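Local coordinates for protein peptidase family U32 (Geobacillus thermoleovorans, PDB 4HE6) that is of unknown function, being the small all-beta C-terminal domain of a putative U32-family peptidase that packs exceptionally tightly in its crystals, at residues 11-16 with 80-85; 25-30 with 66-71; 33-38 with 47-52. All blocks are in the same frame, centred on the assembly; numbering follows the deposited sequence.

Contact 1 (11-16 with 80-85)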
loop_
_atom_site.group_PDB
_atom_site.type_symbol
_atom_site.label_atom_id
_atom_site.label_comp_id
_atom_site.label_asym_id
_atom_site.label_seq_id
_atom_site.Cartn_x
_atom_site.Cartn_y
_atom_site.Cartn_z
ATOM N N LEU A 11 -1.775 1.730 5.124
ATOM C CA LEU A 11 -0.867 2.663 5.790
ATOM C C LEU A 11 0.555 2.165 5.565
ATOM O O LEU A 11 0.846 0.996 5.846
ATOM C CB LEU A 11 -1.181 2.708 7.282
ATOM C CG LEU A 11 -0.373 3.653 8.161
ATOM C CD1 LEU A 11 -0.670 5.077 7.758
ATOM C CD2 LEU A 11 -0.715 3.467 9.634
ATOM N N VAL A 12 1.422 2.999 5.028
ATOM C CA VAL A 12 2.806 2.550 4.784
ATOM C C VAL A 12 3.539 2.424 6.116
ATOM O O VAL A 12 3.551 3.374 6.877
ATOM C CB VAL A 12 3.528 3.549 3.855
ATOM C CG1 VAL A 12 4.963 3.108 3.624
ATOM C CG2 VAL A 12 2.792 3.680 2.540
ATOM N N LEU A 13 4.115 1.261 6.381
ATOM C CA LEU A 13 4.923 1.042 7.561
ATOM C C LEU A 13 6.415 1.215 7.260
ATOM O O LEU A 13 7.195 1.466 8.158
ATOM C CB LEU A 13 4.671 -0.281 8.217
ATOM C CG LEU A 13 3.246 -0.577 8.652
ATOM C CD1 LEU A 13 3.221 -1.942 9.310
ATOM C CD2 LEU A 13 2.724 0.507 9.566
ATOM N N GLY A 14 6.807 0.938 6.004
ATOM C CA GLY A 14 8.224 0.973 5.666
ATOM C C GLY A 14 8.372 0.915 4.173
ATOM O O GLY A 14 7.473 0.558 3.415
ATOM N N TYR A 15 9.571 1.293 3.751
ATOM C CA TYR A 15 9.922 1.319 2.342
ATOM C C TYR A 15 11.425 1.083 2.188
ATOM O O TYR A 15 12.187 1.765 2.828
ATOM C CB TYR A 15 9.544 2.693 1.710
ATOM C CG TYR A 15 10.044 2.799 0.299
ATOM C CD1 TYR A 15 9.496 2.083 -0.747
ATOM C CD2 TYR A 15 11.100 3.661 -0.016
ATOM C CE1 TYR A 15 9.942 2.175 -2.047
ATOM C CE2 TYR A 15 11.591 3.754 -1.327
ATOM C CZ TYR A 15 11.008 3.005 -2.342
ATOM O OH TYR A 15 11.478 3.083 -3.645
ATOM N N ASP A 16 11.786 0.118 1.374
ATOM C CA ASP A 16 13.192 -0.215 1.112
ATOM C C ASP A 16 13.623 0.522 -0.133
ATOM O O ASP A 16 13.210 0.143 -1.230
ATOM C CB ASP A 16 13.380 -1.723 0.954
ATOM C CG ASP A 16 14.826 -2.117 0.761
ATOM O OD1 ASP A 16 15.650 -1.332 0.280
ATOM O OD2 ASP A 16 15.103 -3.291 1.126
ATOM N N PHE A 80 7.497 7.318 2.317
ATOM C CA PHE A 80 7.941 7.401 3.695
ATOM C C PHE A 80 7.000 6.662 4.610
ATOM O O PHE A 80 5.819 6.518 4.307
ATOM C CB PHE A 80 7.991 8.854 4.126
ATOM C CG PHE A 80 8.962 9.687 3.400
ATOM C CD1 PHE A 80 8.607 10.504 2.356
ATOM C CD2 PHE A 80 10.314 9.629 3.789
ATOM C CE1 PHE A 80 9.522 11.265 1.665
ATOM C CE2 PHE A 80 11.241 10.380 3.110
ATOM C CZ PHE A 80 10.862 11.197 2.066
ATOM N N PRO A 81 7.476 6.185 5.748
ATOM C CA PRO A 81 6.578 5.589 6.742
ATOM C C PRO A 81 5.458 6.564 7.043
ATOM O O PRO A 81 5.634 7.744 7.240
ATOM C CB PRO A 81 7.501 5.392 7.925
ATOM C CG PRO A 81 8.870 5.173 7.314
ATOM C CD PRO A 81 8.885 6.169 6.190
ATOM N N TYR A 82 4.239 5.991 7.052
ATOM C CA TYR A 82 2.998 6.655 7.428
ATOM C C TYR A 82 2.415 7.548 6.363
ATOM O O TYR A 82 1.382 8.176 6.587
ATOM C CB TYR A 82 3.063 7.301 8.850
ATOM C CG TYR A 82 3.460 6.187 9.795
ATOM C CD1 TYR A 82 4.738 5.990 10.203
ATOM C CD2 TYR A 82 2.531 5.217 10.175
ATOM C CE1 TYR A 82 5.154 4.944 11.019
ATOM C CE2 TYR A 82 2.904 4.170 10.968
ATOM C CZ TYR A 82 4.194 4.024 11.387
ATOM O OH TYR A 82 4.584 2.960 12.176
ATOM N N ASN A 83 3.005 7.523 5.129
ATOM C CA ASN A 83 2.199 7.844 3.984
ATOM C C ASN A 83 1.033 6.857 3.891
ATOM O O ASN A 83 1.054 5.809 4.486
ATOM C CB ASN A 83 3.049 7.867 2.715
ATOM C CG ASN A 83 4.011 9.079 2.618
ATOM O OD1 ASN A 83 5.074 8.979 2.054
ATOM N ND2 ASN A 83 3.713 10.244 3.191
ATOM N N MET A 84 0.031 7.258 3.140
ATOM C CA MET A 84 -1.200 6.507 3.044
ATOM C C MET A 84 -1.449 6.055 1.619
ATOM O O MET A 84 -0.888 6.570 0.651
ATOM C CB MET A 84 -2.328 7.427 3.538
ATOM C CG MET A 84 -2.171 8.008 4.947
ATOM S SD MET A 84 -3.509 9.024 5.602
ATOM C CE MET A 84 -4.884 7.911 5.756
ATOM N N MET A 85 -2.313 5.056 1.479
ATOM C CA MET A 85 -2.676 4.487 0.206
ATOM C C MET A 85 -4.187 4.362 0.113
ATOM O O MET A 85 -4.822 3.920 1.067
ATOM C CB MET A 85 -2.085 3.061 0.064
ATOM C CG MET A 85 -2.218 2.504 -1.332
ATOM S SD MET A 85 -1.699 0.767 -1.464
ATOM C CE MET A 85 -3.182 -0.015 -0.850
#
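Leu11 and Met84 face each other as an antiparallel non-hydrogen-bonded pair, and next to them Val12 is gripped through both backbone polar atoms: its N gives a bond of 2.9 Å to Asn83 O, and its O takes one of 2.7 Å from Tyr82 N. Tyr82 N, in the third residue of a type II turn from Phe80 to Asn83, lies tilted from the Val12 carbonyl plane. The Asn83 side chain braces that turn, its OD1 receiving Phe80 N at 2.9 Å from above the amide carbonyl plane, while its ND2 is bonded to Pro41 O. With CG anti to the carbonyl carbon (chi1 -55°), the Tyr82 ring folds back over the strand: Val12 O lies beneath one face, offset toward the rim, and Leu11 CD2 meets the edge of the ring, 3.7 Å from Tyr82 CD2. Leu13 CD2 approaches Tyr82 CE2 obliquely at 3.9 Å. On the buried side, Val12 CG1 rests 3.6 Å from Phe80 O. Strand 10-16 pairs on with strand 21-26, its Leu13 and Gly14 forming a classic beta bulge opposite Thr23; Val12 packs on Phe38 of strand 35-39, the neighbour of strand 84-87.

Contact 2 (25-30 with 66-71). With ACT (acetate ion), chain C.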
loop_
_atom_site.group_PDB
_atom_site.type_symbol
_atom_site.label_atom_id
_atom_site.label_comp_id
_atom_site.label_asym_id
_atom_site.label_seq_id
_atom_site.Cartn_x
_atom_site.Cartn_y
_atom_site.Cartn_z
ATOM N N GLN A 25 0.370 -1.793 5.935
ATOM C CA GLN A 25 -0.648 -2.350 6.819
ATOM C C GLN A 25 -1.993 -2.138 6.147
ATOM O O GLN A 25 -2.428 -1.016 5.914
ATOM C CB GLN A 25 -0.568 -1.676 8.166
ATOM C CG GLN A 25 -1.572 -2.187 9.211
ATOM C CD GLN A 25 -1.462 -1.401 10.500
ATOM O OE1 GLN A 25 -1.682 -0.175 10.452
ATOM N NE2 GLN A 25 -1.118 -1.985 11.650
ATOM N N GLN A 26 -2.648 -3.231 5.807
ATOM C CA GLN A 26 -3.943 -3.164 5.128
ATOM C C GLN A 26 -4.989 -2.552 6.037
ATOM O O GLN A 26 -5.021 -2.826 7.235
ATOM C CB GLN A 26 -4.354 -4.567 4.706
ATOM C CG GLN A 26 -5.581 -4.664 3.787
ATOM C CD GLN A 26 -6.876 -4.871 4.512
ATOM O OE1 GLN A 26 -7.101 -4.386 5.610
ATOM N NE2 GLN A 26 -7.790 -5.611 3.867
ATOM N N ARG A 27 -5.839 -1.737 5.442
ATOM C CA ARG A 27 -7.044 -1.296 6.123
ATOM C C ARG A 27 -8.321 -1.706 5.407
ATOM O O ARG A 27 -9.321 -1.892 6.082
ATOM C CB ARG A 27 -6.945 0.226 6.399
ATOM C CG ARG A 27 -7.534 0.636 7.737
ATOM C CD ARG A 27 -6.906 -0.040 8.939
ATOM N NE ARG A 27 -7.147 0.600 10.206
ATOM C CZ ARG A 27 -6.408 1.458 10.889
ATOM N NH1 ARG A 27 -5.207 1.864 10.458
ATOM N NH2 ARG A 27 -6.825 1.912 12.044
ATOM N N ASN A 28 -8.279 -1.795 4.093
ATOM C CA ASN A 28 -9.443 -2.287 3.319
ATOM C C ASN A 28 -8.922 -3.097 2.132
ATOM O O ASN A 28 -7.778 -2.928 1.718
ATOM C CB ASN A 28 -10.344 -1.145 2.872
ATOM C CG ASN A 28 -11.082 -0.503 4.005
ATOM O OD1 ASN A 28 -12.063 -1.065 4.530
ATOM N ND2 ASN A 28 -10.622 0.634 4.461
ATOM N N HIS A 29 -9.783 -3.922 1.575
ATOM C CA HIS A 29 -9.378 -4.877 0.556
ATOM C C HIS A 29 -8.692 -4.211 -0.647
ATOM O O HIS A 29 -9.181 -3.250 -1.216
ATOM C CB HIS A 29 -10.659 -5.537 0.010
ATOM C CG HIS A 29 -10.500 -6.679 -0.893
ATOM N ND1 HIS A 29 -10.044 -6.619 -2.189
ATOM C CD2 HIS A 29 -10.760 -7.991 -0.635
ATOM C CE1 HIS A 29 -10.039 -7.836 -2.693
ATOM N NE2 HIS A 29 -10.455 -8.672 -1.785
ATOM N N PHE A 30 -7.596 -4.823 -1.096
ATOM C CA PHE A 30 -7.014 -4.484 -2.358
ATOM C C PHE A 30 -6.308 -5.745 -2.899
ATOM O O PHE A 30 -6.032 -6.689 -2.148
ATOM C CB PHE A 30 -6.034 -3.305 -2.280
ATOM C CG PHE A 30 -4.862 -3.464 -1.352
ATOM C CD1 PHE A 30 -3.663 -3.980 -1.846
ATOM C CD2 PHE A 30 -4.927 -3.100 -0.047
ATOM C CE1 PHE A 30 -2.555 -4.055 -1.021
ATOM C CE2 PHE A 30 -3.843 -3.180 0.798
ATOM C CZ PHE A 30 -2.656 -3.690 0.308
ATOM N N HIS A 66 -7.583 -9.140 4.684
ATOM C CA HIS A 66 -7.699 -9.273 6.120
ATOM C C HIS A 66 -7.284 -7.981 6.807
ATOM O O HIS A 66 -6.122 -7.582 6.679
ATOM C CB HIS A 66 -6.817 -10.392 6.602
ATOM C CG HIS A 66 -7.194 -11.724 6.087
ATOM N ND1 HIS A 66 -8.442 -12.281 6.261
ATOM C CD2 HIS A 66 -6.461 -12.580 5.380
ATOM C CE1 HIS A 66 -8.418 -13.468 5.671
ATOM N NE2 HIS A 66 -7.245 -13.674 5.134
ATOM N N PRO A 67 -8.223 -7.308 7.454
ATOM C CA PRO A 67 -7.913 -6.000 8.079
ATOM C C PRO A 67 -6.664 -6.081 8.970
ATOM O O PRO A 67 -6.507 -6.933 9.820
ATOM C CB PRO A 67 -9.179 -5.679 8.858
ATOM C CG PRO A 67 -10.231 -6.301 8.004
ATOM C CD PRO A 67 -9.652 -7.636 7.594
ATOM N N LEU A 68 -5.776 -5.127 8.741
ATOM C CA LEU A 68 -4.578 -4.835 9.530
ATOM C C LEU A 68 -3.447 -5.845 9.366
ATOM O O LEU A 68 -2.442 -5.744 10.053
ATOM C CB LEU A 68 -4.950 -4.576 11.004
ATOM C CG LEU A 68 -5.788 -3.331 11.208
ATOM C CD1 LEU A 68 -6.389 -3.234 12.610
ATOM C CD2 LEU A 68 -4.978 -2.080 10.935
ATOM N N GLN A 69 -3.630 -6.806 8.420
ATOM C CA GLN A 69 -2.485 -7.639 8.081
ATOM C C GLN A 69 -1.427 -6.803 7.352
ATOM O O GLN A 69 -1.748 -5.846 6.655
ATOM C CB GLN A 69 -2.976 -8.869 7.321
ATOM C CG GLN A 69 -3.723 -9.842 8.358
ATOM C CD GLN A 69 -3.957 -11.235 7.897
ATOM O OE1 GLN A 69 -3.697 -11.555 6.683
ATOM N NE2 GLN A 69 -4.515 -12.144 8.687
ATOM N N ILE A 70 -0.186 -7.181 7.532
ATOM C CA ILE A 70 0.962 -6.512 6.915
ATOM C C ILE A 70 1.305 -7.217 5.605
ATOM O O ILE A 70 1.443 -8.455 5.569
ATOM C CB ILE A 70 2.155 -6.479 7.865
ATOM C CG1 ILE A 70 1.842 -5.724 9.158
ATOM C CG2 ILE A 70 3.337 -5.862 7.141
ATOM C CD1 ILE A 70 2.856 -5.887 10.255
ATOM N N VAL A 71 1.399 -6.472 4.522
ATOM C CA VAL A 71 1.706 -7.046 3.221
ATOM C C VAL A 71 2.866 -6.215 2.590
ATOM O O VAL A 71 3.183 -5.108 3.049
ATOM C CB VAL A 71 0.495 -7.120 2.296
ATOM C CG1 VAL A 71 -0.599 -7.935 2.967
ATOM C CG2 VAL A 71 0.006 -5.746 1.900
HETATM C C ACT C . -12.418 -11.524 -1.803
HETATM O O ACT C . -12.425 -11.774 -0.589
HETATM O OXT ACT C . -11.360 -11.353 -2.448
HETATM C CH3 ACT C . -13.728 -11.402 -2.531
#
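Gln25 and Ile70 form an antiparallel non-hydrogen-bonded pair at the end of the strand pairing, and beyond it Gln26 meets a type II turn from His66 to Gln69. Gln26 N binds Gln69 O at 2.9 Å, almost straight. Leu68 N reaches Gln26 O with a bent 133° geometry, the donor standing above the carbonyl plane. The Gln26 chain, CG anti to the backbone N but turned sharply at chi2 (-93°), curls its amide under the turn. OE1 there lies 3.1 Å from Pro67 CA; Leu68 N, already bonded to Gln26 O, also makes a weak bond to Gln26 OE1, while NE2 is held by Ala64 O. Leu68 CD2 touches Gln25 CD at 3.6 Å, the two side chains running side by side in the same direction. In one of two modelled conformers Arg27 flanks it likewise, Leu68 CD2 lying over one guanidinium face, so this side is less certain. On the buried side Phe30 CZ meets Val71 CG2 at 3.7 Å, both side chains also packing on Ile53. Farther along, His29 NE2 donates at 2.9 Å to OXT of an acetate ion, probably from the crystallisation liquor, which also binds Arg65. The arrangement is antiparallel strand pairing that ends in a type II turn; the turn leads into strand 70-74, which lies beside strand 21-26 in the sheet of this small all-beta domain.

Contact 3 (33-38 with 47-52)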
loop_
_atom_site.group_PDB
_atom_site.type_symbol
_atom_site.label_atom_id
_atom_site.label_comp_id
_atom_site.label_asym_id
_atom_site.label_seq_id
_atom_site.Cartn_x
_atom_site.Cartn_y
_atom_site.Cartn_z
ATOM N N GLY A 33 -3.664 -5.963 -9.699
ATOM C CA GLY A 33 -4.421 -5.384 -10.770
ATOM C C GLY A 33 -5.175 -4.146 -10.400
ATOM O O GLY A 33 -5.601 -3.394 -11.292
ATOM N N ASP A 34 -5.362 -3.895 -9.098
ATOM C CA ASP A 34 -6.041 -2.696 -8.670
ATOM C C ASP A 34 -5.133 -1.486 -8.890
ATOM O O ASP A 34 -3.907 -1.562 -8.764
ATOM C CB ASP A 34 -6.390 -2.767 -7.179
ATOM C CG ASP A 34 -7.515 -3.657 -6.785
ATOM O OD1 ASP A 34 -8.224 -4.122 -7.708
ATOM O OD2 ASP A 34 -7.711 -3.867 -5.571
ATOM N N GLU A 35 -5.788 -0.348 -9.134
ATOM C CA GLU A 35 -5.097 0.927 -9.129
ATOM C C GLU A 35 -5.217 1.579 -7.754
ATOM O O GLU A 35 -6.325 1.655 -7.188
ATOM C CB GLU A 35 -5.678 1.877 -10.158
ATOM C CG GLU A 35 -4.727 2.997 -10.535
ATOM C CD GLU A 35 -3.581 2.571 -11.392
ATOM O OE1 GLU A 35 -2.668 3.422 -11.594
ATOM O OE2 GLU A 35 -3.567 1.418 -11.855
ATOM N N VAL A 36 -4.092 2.092 -7.262
ATOM C CA VAL A 36 -4.020 2.765 -5.986
ATOM C C VAL A 36 -3.346 4.103 -6.144
ATOM O O VAL A 36 -2.629 4.353 -7.093
ATOM C CB VAL A 36 -3.315 1.894 -4.904
ATOM C CG1 VAL A 36 -4.058 0.594 -4.697
ATOM C CG2 VAL A 36 -1.880 1.660 -5.278
ATOM N N GLU A 37 -3.546 4.955 -5.173
ATOM C CA GLU A 37 -2.854 6.228 -5.043
ATOM C C GLU A 37 -2.191 6.293 -3.704
ATOM O O GLU A 37 -2.827 6.038 -2.670
ATOM C CB GLU A 37 -3.846 7.404 -5.196
ATOM C CG GLU A 37 -3.115 8.744 -5.297
ATOM C CD GLU A 37 -4.027 9.930 -5.356
ATOM O OE1 GLU A 37 -3.728 10.860 -6.140
ATOM O OE2 GLU A 37 -5.040 10.002 -4.652
ATOM N N PHE A 38 -0.919 6.660 -3.694
ATOM C CA PHE A 38 -0.207 6.984 -2.485
ATOM C C PHE A 38 -0.235 8.484 -2.289
ATOM O O PHE A 38 -0.120 9.263 -3.233
ATOM C CB PHE A 38 1.248 6.483 -2.552
ATOM C CG PHE A 38 1.335 4.982 -2.456
ATOM C CD1 PHE A 38 1.464 4.177 -3.611
ATOM C CD2 PHE A 38 1.253 4.383 -1.211
ATOM C CE1 PHE A 38 1.540 2.803 -3.424
ATOM C CE2 PHE A 38 1.351 3.000 -1.090
ATOM C CZ PHE A 38 1.500 2.199 -2.195
ATOM N N THR A 47 -0.099 7.492 -8.589
ATOM C CA THR A 47 -0.882 6.286 -8.773
ATOM C C THR A 47 -0.042 5.170 -9.358
ATOM O O THR A 47 0.959 5.435 -10.042
ATOM C CB THR A 47 -2.113 6.518 -9.681
ATOM O OG1 THR A 47 -1.656 7.011 -10.945
ATOM C CG2 THR A 47 -3.065 7.500 -9.050
ATOM N N GLN A 48 -0.455 3.953 -9.113
ATOM C CA GLN A 48 0.182 2.787 -9.726
ATOM C C GLN A 48 -0.789 1.621 -9.684
ATOM O O GLN A 48 -1.764 1.590 -8.924
ATOM C CB GLN A 48 1.470 2.386 -9.020
ATOM C CG GLN A 48 1.249 1.793 -7.645
ATOM C CD GLN A 48 2.523 1.219 -7.096
ATOM O OE1 GLN A 48 3.408 1.962 -6.699
ATOM N NE2 GLN A 48 2.590 -0.111 -7.053
ATOM N N VAL A 49 -0.436 0.599 -10.483
ATOM C CA VAL A 49 -1.071 -0.715 -10.372
ATOM C C VAL A 49 -0.323 -1.514 -9.344
ATOM O O VAL A 49 0.905 -1.453 -9.205
ATOM C CB VAL A 49 -1.102 -1.448 -11.749
ATOM C CG1 VAL A 49 0.287 -1.779 -12.284
ATOM C CG2 VAL A 49 -1.975 -2.681 -11.640
ATOM N N ILE A 50 -1.041 -2.312 -8.577
ATOM C CA ILE A 50 -0.468 -3.314 -7.687
ATOM C C ILE A 50 -0.168 -4.554 -8.486
ATOM O O ILE A 50 -1.071 -5.154 -9.078
ATOM C CB ILE A 50 -1.427 -3.672 -6.540
ATOM C CG1 ILE A 50 -1.935 -2.429 -5.754
ATOM C CG2 ILE A 50 -0.811 -4.792 -5.698
ATOM C CD1 ILE A 50 -1.060 -2.027 -4.676
ATOM N N GLU A 51 1.094 -4.949 -8.603
ATOM C CA GLU A 51 1.468 -6.040 -9.480
ATOM C C GLU A 51 1.252 -7.413 -8.889
ATOM O O GLU A 51 0.938 -8.367 -9.588
ATOM C CB GLU A 51 2.944 -5.985 -9.861
ATOM C CG GLU A 51 3.161 -5.054 -11.032
ATOM C CD GLU A 51 4.526 -5.191 -11.668
ATOM O OE1 GLU A 51 5.386 -4.447 -11.161
ATOM O OE2 GLU A 51 4.716 -5.966 -12.641
ATOM N N LYS A 52 1.539 -7.536 -7.628
ATOM C CA LYS A 52 1.789 -8.804 -6.921
ATOM C C LYS A 52 1.960 -8.455 -5.436
ATOM O O LYS A 52 2.575 -7.433 -5.160
ATOM C CB LYS A 52 3.075 -9.451 -7.428
ATOM C CG LYS A 52 3.230 -10.864 -6.927
ATOM C CD LYS A 52 4.278 -11.653 -7.752
ATOM C CE LYS A 52 5.639 -11.086 -7.537
ATOM N NZ LYS A 52 6.643 -11.676 -8.459
HETATM O O HOH W 1 -0.536 5.336 -12.897
#
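Glu35 reaches over the backbone of Gln48 because its CG stands anti to the backbone N and the chain then bends at chi2 (73°), bringing the carboxylate alongside the neighbouring strand. Glu35 CD comes to 3.2 Å from Gln48 O, but the oxygens make no direct hydrogen bond to that residue. A water instead spans the strands, donating to Glu35 OE1 and hydrogen-bonded to Thr47 OG1 at 2.8 Å, an atom that its own first torsion sets between the backbone N and the carbonyl carbon. The same face carries Glu37, whose CB meets Thr47 CG2 at 3.9 Å and whose carboxylate forms a salt bridge with Arg86. Beneath these groups runs a twisted antiparallel beta hairpin, strands 35-39 and 46-49, in which Val36 and Gln48 are the hydrogen-bonded pair: Val36 N to Gln48 O and Gln48 N to Val36 O. Glu35-Val49 and Glu37-Thr47 are the non-hydrogen-bonded pairs on either side of it. The ladder extends past the strand end through Ile50 N to Asp34 O, and through a 2.8 Å bond to Ile50 O from the N of Gly33, whose phi of 94° would jam a side chain against the preceding carbonyl oxygen. The other face is buried. Val36 and Ile50 cross at about a right angle there, Val36 CG2 touching Ile50 CD1 at 3.8 Å, and Val36 packs on Met85 while Ile50 packs on Phe73. Gln48 sends its amide across this side, its plane 71° from the Phe38 ring, with OE1 3.9 Å from Phe38 CE1. That amide is well satisfied: Gln48 NE2 bonds Val49 O at 3.0 Å and also Lys74 O at the end of strand 70-74, and OE1 accepts from Lys76 N just beyond it.

From the N terminus the chain lays down strand 10-16, then 21-26 beside it, then the hairpin of contact 3, whose short connection makes it the most local of the three. Contact 2 closes a wider loop around that hairpin, bringing residues 66-71 back to 25-30. Contact 1 closes the widest, returning 80-85 to 11-16, so the three are nested without crossing. All belong to one antiparallel sheet. Contacts 1 and 2 share the boundary between strands 10-16 and 21-26, where Leu11 O probably bonds Gln25 N. Strand 84-87 bridges contacts 1 and 3, and Met85 packs against Phe30, Val36 and Phe38, thereby touching segments of contacts 2 and 3.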